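Local coordinates for protein terminal oxygenase component of carbazole 1,9a-dioxygenase (Nocardioides aromaticivorans, PDB 3GCF) that probably dihydroxylates carbazole at its 1 and 9a positions, as the terminal oxygenase that carries a Rieske [2Fe-2S] cluster and a mononuclear non-heme iron, at residues H34-A39 with V141-E146; G74-G79 with W101-D106. All coordinates share one frame; numbering follows the deposited sequence.

Contact 1. Residues H34-A39 with V141-E146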
loop_
_atom_site.group_PDB
_atom_site.type_symbol
_atom_site.label_atom_id
_atom_site.label_comp_id
_atom_site.label_asym_id
_atom_site.label_seq_id
_atom_site.Cartn_x
_atom_site.Cartn_y
_atom_site.Cartn_z
ATOM N N HIS A 34 -27.035 -0.709 17.697
ATOM C CA HIS A 34 -27.587 -2.008 17.331
ATOM C C HIS A 34 -26.617 -3.071 17.834
ATOM O O HIS A 34 -25.432 -2.798 18.037
ATOM C CB HIS A 34 -27.683 -2.162 15.805
ATOM C CG HIS A 34 -28.830 -1.434 15.178
ATOM N ND1 HIS A 34 -30.129 -1.889 15.251
ATOM C CD2 HIS A 34 -28.871 -0.293 14.449
ATOM C CE1 HIS A 34 -30.921 -1.059 14.592
ATOM N NE2 HIS A 34 -30.182 -0.082 14.097
ATOM N N TRP A 35 -27.125 -4.279 18.036
ATOM C CA TRP A 35 -26.282 -5.387 18.441
ATOM C C TRP A 35 -25.662 -5.932 17.153
ATOM O O TRP A 35 -26.307 -5.928 16.098
ATOM C CB TRP A 35 -27.105 -6.497 19.093
ATOM C CG TRP A 35 -27.617 -6.189 20.462
ATOM C CD1 TRP A 35 -28.844 -5.688 20.790
ATOM C CD2 TRP A 35 -26.924 -6.396 21.697
ATOM N NE1 TRP A 35 -28.961 -5.578 22.156
ATOM C CE2 TRP A 35 -27.795 -6.002 22.737
ATOM C CE3 TRP A 35 -25.646 -6.878 22.027
ATOM C CZ2 TRP A 35 -27.432 -6.076 24.090
ATOM C CZ3 TRP A 35 -25.284 -6.951 23.374
ATOM C CH2 TRP A 35 -26.178 -6.551 24.387
ATOM N N HIS A 36 -24.416 -6.387 17.240
ATOM C CA HIS A 36 -23.706 -6.961 16.096
ATOM C C HIS A 36 -22.867 -8.130 16.601
ATOM O O HIS A 36 -22.310 -8.066 17.692
ATOM C CB HIS A 36 -22.762 -5.930 15.461
ATOM C CG HIS A 36 -23.457 -4.841 14.707
ATOM N ND1 HIS A 36 -24.021 -5.037 13.465
ATOM C CD2 HIS A 36 -23.665 -3.537 15.013
ATOM C CE1 HIS A 36 -24.546 -3.902 13.037
ATOM N NE2 HIS A 36 -24.344 -2.975 13.958
ATOM N N PRO A 37 -22.777 -9.220 15.824
ATOM C CA PRO A 37 -21.969 -10.356 16.279
ATOM C C PRO A 37 -20.486 -9.999 16.205
ATOM O O PRO A 37 -20.061 -9.274 15.306
ATOM C CB PRO A 37 -22.349 -11.465 15.299
ATOM C CG PRO A 37 -22.682 -10.704 14.041
ATOM C CD PRO A 37 -23.485 -9.542 14.573
ATOM N N ALA A 38 -19.703 -10.506 17.151
ATOM C CA ALA A 38 -18.270 -10.233 17.186
ATOM C C ALA A 38 -17.465 -11.509 16.982
ATOM O O ALA A 38 -16.412 -11.504 16.349
ATOM C CB ALA A 38 -17.891 -9.602 18.528
ATOM N N ALA A 39 -17.971 -12.607 17.522
ATOM C CA ALA A 39 -17.273 -13.873 17.433
ATOM C C ALA A 39 -18.195 -14.977 17.903
ATOM O O ALA A 39 -19.343 -14.726 18.269
ATOM C CB ALA A 39 -16.034 -13.829 18.324
ATOM N N VAL A 141 -22.205 -7.901 20.560
ATOM C CA VAL A 141 -21.708 -6.722 21.254
ATOM C C VAL A 141 -22.566 -5.533 20.838
ATOM O O VAL A 141 -22.887 -5.376 19.658
ATOM C CB VAL A 141 -20.240 -6.426 20.866
ATOM C CG1 VAL A 141 -19.757 -5.175 21.577
ATOM C CG2 VAL A 141 -19.356 -7.613 21.215
ATOM N N PHE A 142 -22.945 -4.695 21.797
ATOM C CA PHE A 142 -23.762 -3.539 21.472
ATOM C C PHE A 142 -22.861 -2.347 21.166
ATOM O O PHE A 142 -22.132 -1.868 22.035
ATOM C CB PHE A 142 -24.703 -3.200 22.630
ATOM C CG PHE A 142 -25.776 -2.214 22.259
ATOM C CD1 PHE A 142 -26.904 -2.628 21.556
ATOM C CD2 PHE A 142 -25.637 -0.866 22.569
ATOM C CE1 PHE A 142 -27.880 -1.714 21.160
ATOM C CE2 PHE A 142 -26.607 0.061 22.178
ATOM C CZ PHE A 142 -27.733 -0.368 21.469
ATOM N N ILE A 143 -22.908 -1.879 19.923
ATOM C CA ILE A 143 -22.096 -0.747 19.490
ATOM C C ILE A 143 -22.971 0.504 19.410
ATOM O O ILE A 143 -24.023 0.488 18.774
ATOM C CB ILE A 143 -21.489 -0.995 18.086
ATOM C CG1 ILE A 143 -20.783 -2.356 18.042
ATOM C CG2 ILE A 143 -20.517 0.121 17.736
ATOM C CD1 ILE A 143 -19.581 -2.467 18.952
ATOM N N GLY A 144 -22.532 1.584 20.045
ATOM C CA GLY A 144 -23.298 2.817 20.022
ATOM C C GLY A 144 -23.283 3.510 21.371
ATOM O O GLY A 144 -22.815 2.940 22.355
ATOM N N ASP A 145 -23.807 4.732 21.425
ATOM C CA ASP A 145 -23.836 5.499 22.666
ATOM C C ASP A 145 -25.081 5.271 23.512
ATOM O O ASP A 145 -25.062 5.512 24.716
ATOM C CB ASP A 145 -23.714 6.996 22.369
ATOM C CG ASP A 145 -22.431 7.345 21.638
ATOM O OD1 ASP A 145 -21.339 6.979 22.131
ATOM O OD2 ASP A 145 -22.515 7.994 20.570
ATOM N N GLU A 146 -26.164 4.813 22.893
ATOM C CA GLU A 146 -27.405 4.584 23.628
ATOM C C GLU A 146 -27.317 3.366 24.533
ATOM O O GLU A 146 -26.380 2.574 24.437
ATOM C CB GLU A 146 -28.578 4.378 22.667
ATOM C CG GLU A 146 -28.781 5.469 21.640
ATOM C CD GLU A 146 -29.998 5.206 20.773
ATOM O OE1 GLU A 146 -30.416 4.033 20.677
ATOM O OE2 GLU A 146 -30.531 6.168 20.177
#

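Contact 2. Residues G74-G79 with W101-D106. With FES (Fe2/s2 (inorganic) cluster), chain Q.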
loop_
_atom_site.group_PDB
_atom_site.type_symbol
_atom_site.label_atom_id
_atom_site.label_comp_id
_atom_site.label_asym_id
_atom_site.label_seq_id
_atom_site.Cartn_x
_atom_site.Cartn_y
_atom_site.Cartn_z
ATOM N N GLY A 74 -7.592 -0.433 23.405
ATOM C CA GLY A 74 -6.730 0.731 23.344
ATOM C C GLY A 74 -6.541 1.271 24.749
ATOM O O GLY A 74 -7.510 1.588 25.439
ATOM N N CYS A 75 -5.288 1.364 25.178
ATOM C CA CYS A 75 -4.967 1.857 26.508
ATOM C C CYS A 75 -5.205 3.365 26.587
ATOM O O CYS A 75 -4.983 4.094 25.619
ATOM C CB CYS A 75 -3.502 1.538 26.826
ATOM S SG CYS A 75 -2.977 1.903 28.513
ATOM N N ALA A 76 -5.652 3.833 27.747
ATOM C CA ALA A 76 -5.909 5.256 27.940
ATOM C C ALA A 76 -4.609 6.054 28.071
ATOM O O ALA A 76 -4.592 7.263 27.833
ATOM C CB ALA A 76 -6.769 5.462 29.187
ATOM N N HIS A 77 -3.526 5.380 28.449
ATOM C CA HIS A 77 -2.235 6.045 28.633
ATOM C C HIS A 77 -1.647 6.562 27.316
ATOM O O HIS A 77 -1.664 7.765 27.051
ATOM C CB HIS A 77 -1.247 5.082 29.298
ATOM C CG HIS A 77 0.079 5.698 29.615
ATOM N ND1 HIS A 77 1.233 4.953 29.746
ATOM C CD2 HIS A 77 0.429 6.980 29.873
ATOM C CE1 HIS A 77 2.234 5.749 30.072
ATOM N NE2 HIS A 77 1.774 6.985 30.156
ATOM N N ARG A 78 -1.123 5.658 26.490
ATOM C CA ARG A 78 -0.548 6.069 25.216
ATOM C C ARG A 78 -1.216 5.399 24.011
ATOM O O ARG A 78 -0.600 5.213 22.963
ATOM C CB ARG A 78 0.963 5.818 25.208
ATOM C CG ARG A 78 1.707 6.560 26.319
ATOM C CD ARG A 78 3.220 6.484 26.117
ATOM N NE ARG A 78 3.607 7.142 24.872
ATOM C CZ ARG A 78 4.426 8.185 24.794
ATOM N NH1 ARG A 78 4.963 8.702 25.893
ATOM N NH2 ARG A 78 4.692 8.724 23.612
ATOM N N GLY A 79 -2.479 5.026 24.188
ATOM C CA GLY A 79 -3.265 4.442 23.114
ATOM C C GLY A 79 -2.911 3.112 22.482
ATOM O O GLY A 79 -3.512 2.759 21.470
ATOM N N TRP A 101 -0.856 -0.398 33.240
ATOM C CA TRP A 101 -2.144 0.164 33.639
ATOM C C TRP A 101 -3.144 -0.992 33.590
ATOM O O TRP A 101 -3.213 -1.722 32.600
ATOM C CB TRP A 101 -2.561 1.292 32.694
ATOM C CG TRP A 101 -1.844 2.590 32.959
ATOM C CD1 TRP A 101 -0.571 2.746 33.444
ATOM C CD2 TRP A 101 -2.336 3.912 32.695
ATOM N NE1 TRP A 101 -0.242 4.080 33.492
ATOM C CE2 TRP A 101 -1.306 4.818 33.038
ATOM C CE3 TRP A 101 -3.547 4.418 32.197
ATOM C CZ2 TRP A 101 -1.449 6.204 32.899
ATOM C CZ3 TRP A 101 -3.689 5.796 32.059
ATOM C CH2 TRP A 101 -2.642 6.674 32.410
ATOM N N THR A 102 -3.907 -1.160 34.665
ATOM C CA THR A 102 -4.859 -2.261 34.770
ATOM C C THR A 102 -6.297 -1.778 34.888
ATOM O O THR A 102 -6.613 -0.893 35.687
ATOM C CB THR A 102 -4.483 -3.142 35.975
ATOM O OG1 THR A 102 -3.112 -3.537 35.841
ATOM C CG2 THR A 102 -5.352 -4.390 36.042
ATOM N N TYR A 103 -7.174 -2.376 34.092
ATOM C CA TYR A 103 -8.573 -1.978 34.077
ATOM C C TYR A 103 -9.558 -3.043 34.530
ATOM O O TYR A 103 -9.345 -4.243 34.327
ATOM C CB TYR A 103 -8.970 -1.528 32.671
ATOM C CG TYR A 103 -8.060 -0.484 32.064
ATOM C CD1 TYR A 103 -6.820 -0.839 31.530
ATOM C CD2 TYR A 103 -8.435 0.858 32.027
ATOM C CE1 TYR A 103 -5.977 0.117 30.972
ATOM C CE2 TYR A 103 -7.596 1.823 31.471
ATOM C CZ TYR A 103 -6.369 1.442 30.945
ATOM O OH TYR A 103 -5.546 2.383 30.380
ATOM N N ASP A 104 -10.646 -2.575 35.134
ATOM C CA ASP A 104 -11.731 -3.427 35.613
ATOM C C ASP A 104 -12.617 -3.679 34.393
ATOM O O ASP A 104 -13.130 -2.737 33.791
ATOM C CB ASP A 104 -12.527 -2.682 36.691
ATOM C CG ASP A 104 -13.660 -3.508 37.267
ATOM O OD1 ASP A 104 -14.478 -4.048 36.488
ATOM O OD2 ASP A 104 -13.739 -3.609 38.510
ATOM N N LEU A 105 -12.799 -4.938 34.021
ATOM C CA LEU A 105 -13.616 -5.242 32.852
ATOM C C LEU A 105 -15.086 -4.852 32.989
ATOM O O LEU A 105 -15.737 -4.552 31.994
ATOM C CB LEU A 105 -13.512 -6.728 32.504
ATOM C CG LEU A 105 -12.147 -7.218 32.012
ATOM C CD1 LEU A 105 -12.229 -8.709 31.730
ATOM C CD2 LEU A 105 -11.738 -6.460 30.754
ATOM N N ASP A 106 -15.610 -4.837 34.210
ATOM C CA ASP A 106 -17.017 -4.498 34.399
ATOM C C ASP A 106 -17.377 -3.049 34.118
ATOM O O ASP A 106 -18.475 -2.771 33.646
ATOM C CB ASP A 106 -17.481 -4.863 35.813
ATOM C CG ASP A 106 -17.536 -6.359 36.038
ATOM O OD1 ASP A 106 -17.881 -7.089 35.083
ATOM O OD2 ASP A 106 -17.249 -6.808 37.171
HETATM FE FE1 FES Q . -0.768 1.207 28.407
HETATM FE FE2 FES Q . 1.191 2.916 29.146
HETATM S S1 FES Q . 0.125 1.494 30.446
HETATM S S2 FES Q . 0.242 2.642 27.057
#

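Contact 1. Residues H34-A39 with V141-E146
Trp35 and Phe142 face each other as an antiparallel non-hydrogen-bonded pair, flanked by the hydrogen-bonded pairs His34–Ile143 and His36–Val141, where strands 34-39 and 141-143 run side by side. The ladder is firmer at the His36–Val141 end: Val141 N gives a nearly straight bond to His36 O (2.9 Å, 170° at the hydrogen), and His36 N returns one to Val141 O. At the other pair Ile143 N reaches His34 O at 3.3 Å, while the bond from His34 N to Ile143 O is weak.

Aromatic contact holds one face of the sheet. With Phe142 CG anti to its own backbone N (chi1 -167°), the ring presents its edge to the indole of Trp35. The two form a T-shaped pair, the planes of the Phe142 ring and the Trp35 five-membered ring at 69°. Phe142 CD1 lies over the indole face, 3.6 Å from Trp35 NE1, and Phe142 CB sits above the six-membered ring of Trp35 in a CH-pi contact, 3.8 Å from its centroid. The indole N-H itself goes to His149 O, which, with Phe142 over the face, is likely to hold the ring's rotation.

On the face that carries His36, Val141 and Ile143 the packing is aliphatic. Val141 CG2 meets Ala38 CB at 3.6 Å, beyond the His36–Val141 pair, where Ala38 and Ala39 form a classic beta bulge against Val139.

Strand 34-40 borders the six-stranded antiparallel sheet of this chain, and strand 138-143 lies between it and 129-135. Pro131 of that strand touches both Trp35 and Phe142, whereas Met54 of strand 49-54 packs on His36, Ala38, Val141 and Ile143.

Contact 2. Residues G74-G79 with W101-D106
The Rieske [2Fe-2S] site is built here from the cluster-binding loop 74-79 and the start of strand 101-104. Cys75 SG binds FE1 at 2.3 Å and His77 ND1 binds FE2 at 2.1 Å; Cys96 and His99 complete the ligand set. Trp101 packs against the loop, its six-membered ring in an offset stack with the imidazole of His77, planes at 15°. His77 CB stands squarely over that ring, 3.5 Å from its centroid; CG, anti to the backbone N (chi1 -176°), carries the imidazole out along the indole face with ND1 on FE2. On its other face the imidazole meets Arg78 CG. The indole also spreads over the bridging sulfide, Trp101 CD1 being 3.3 Å from S1. Tyr103 OH accepts a bond from Ala76 N (3.0 Å, 156°) and lies 3.2 Å from Cys75 SG, while His77 N donates to the same sulfur. An alanine in place of Trp101 would probably leave His77 without its stacking partner and S1 without its indole cover. From the second subunit, Asp363 accepts from His77 NE2, and Phe360 sets its ring edge-to-face with both His77 and Trp101. Two cysteines on one iron and two histidines on the other are the signature of the Rieske cluster.

Contact 1 closes a long excursion of the chain, and contact 2 lies within it: residues 74-79 and 101-106 both belong to the 101 residues between the paired strands. The centres are about 20 Å apart and the nearest atoms about 11 Å, so the two do not touch. Contact 1 is away from the metal sites, its centre about 12 Å from the centre of the chain; the centre of contact 2 is about 29 Å from it, where residues around the cluster meet the second subunit. That placement agrees with the trimeric Rieske oxygenases, in which electrons probably pass from the cluster of one subunit to the mononuclear iron of its neighbour, here held by His189, His193 and Asp337.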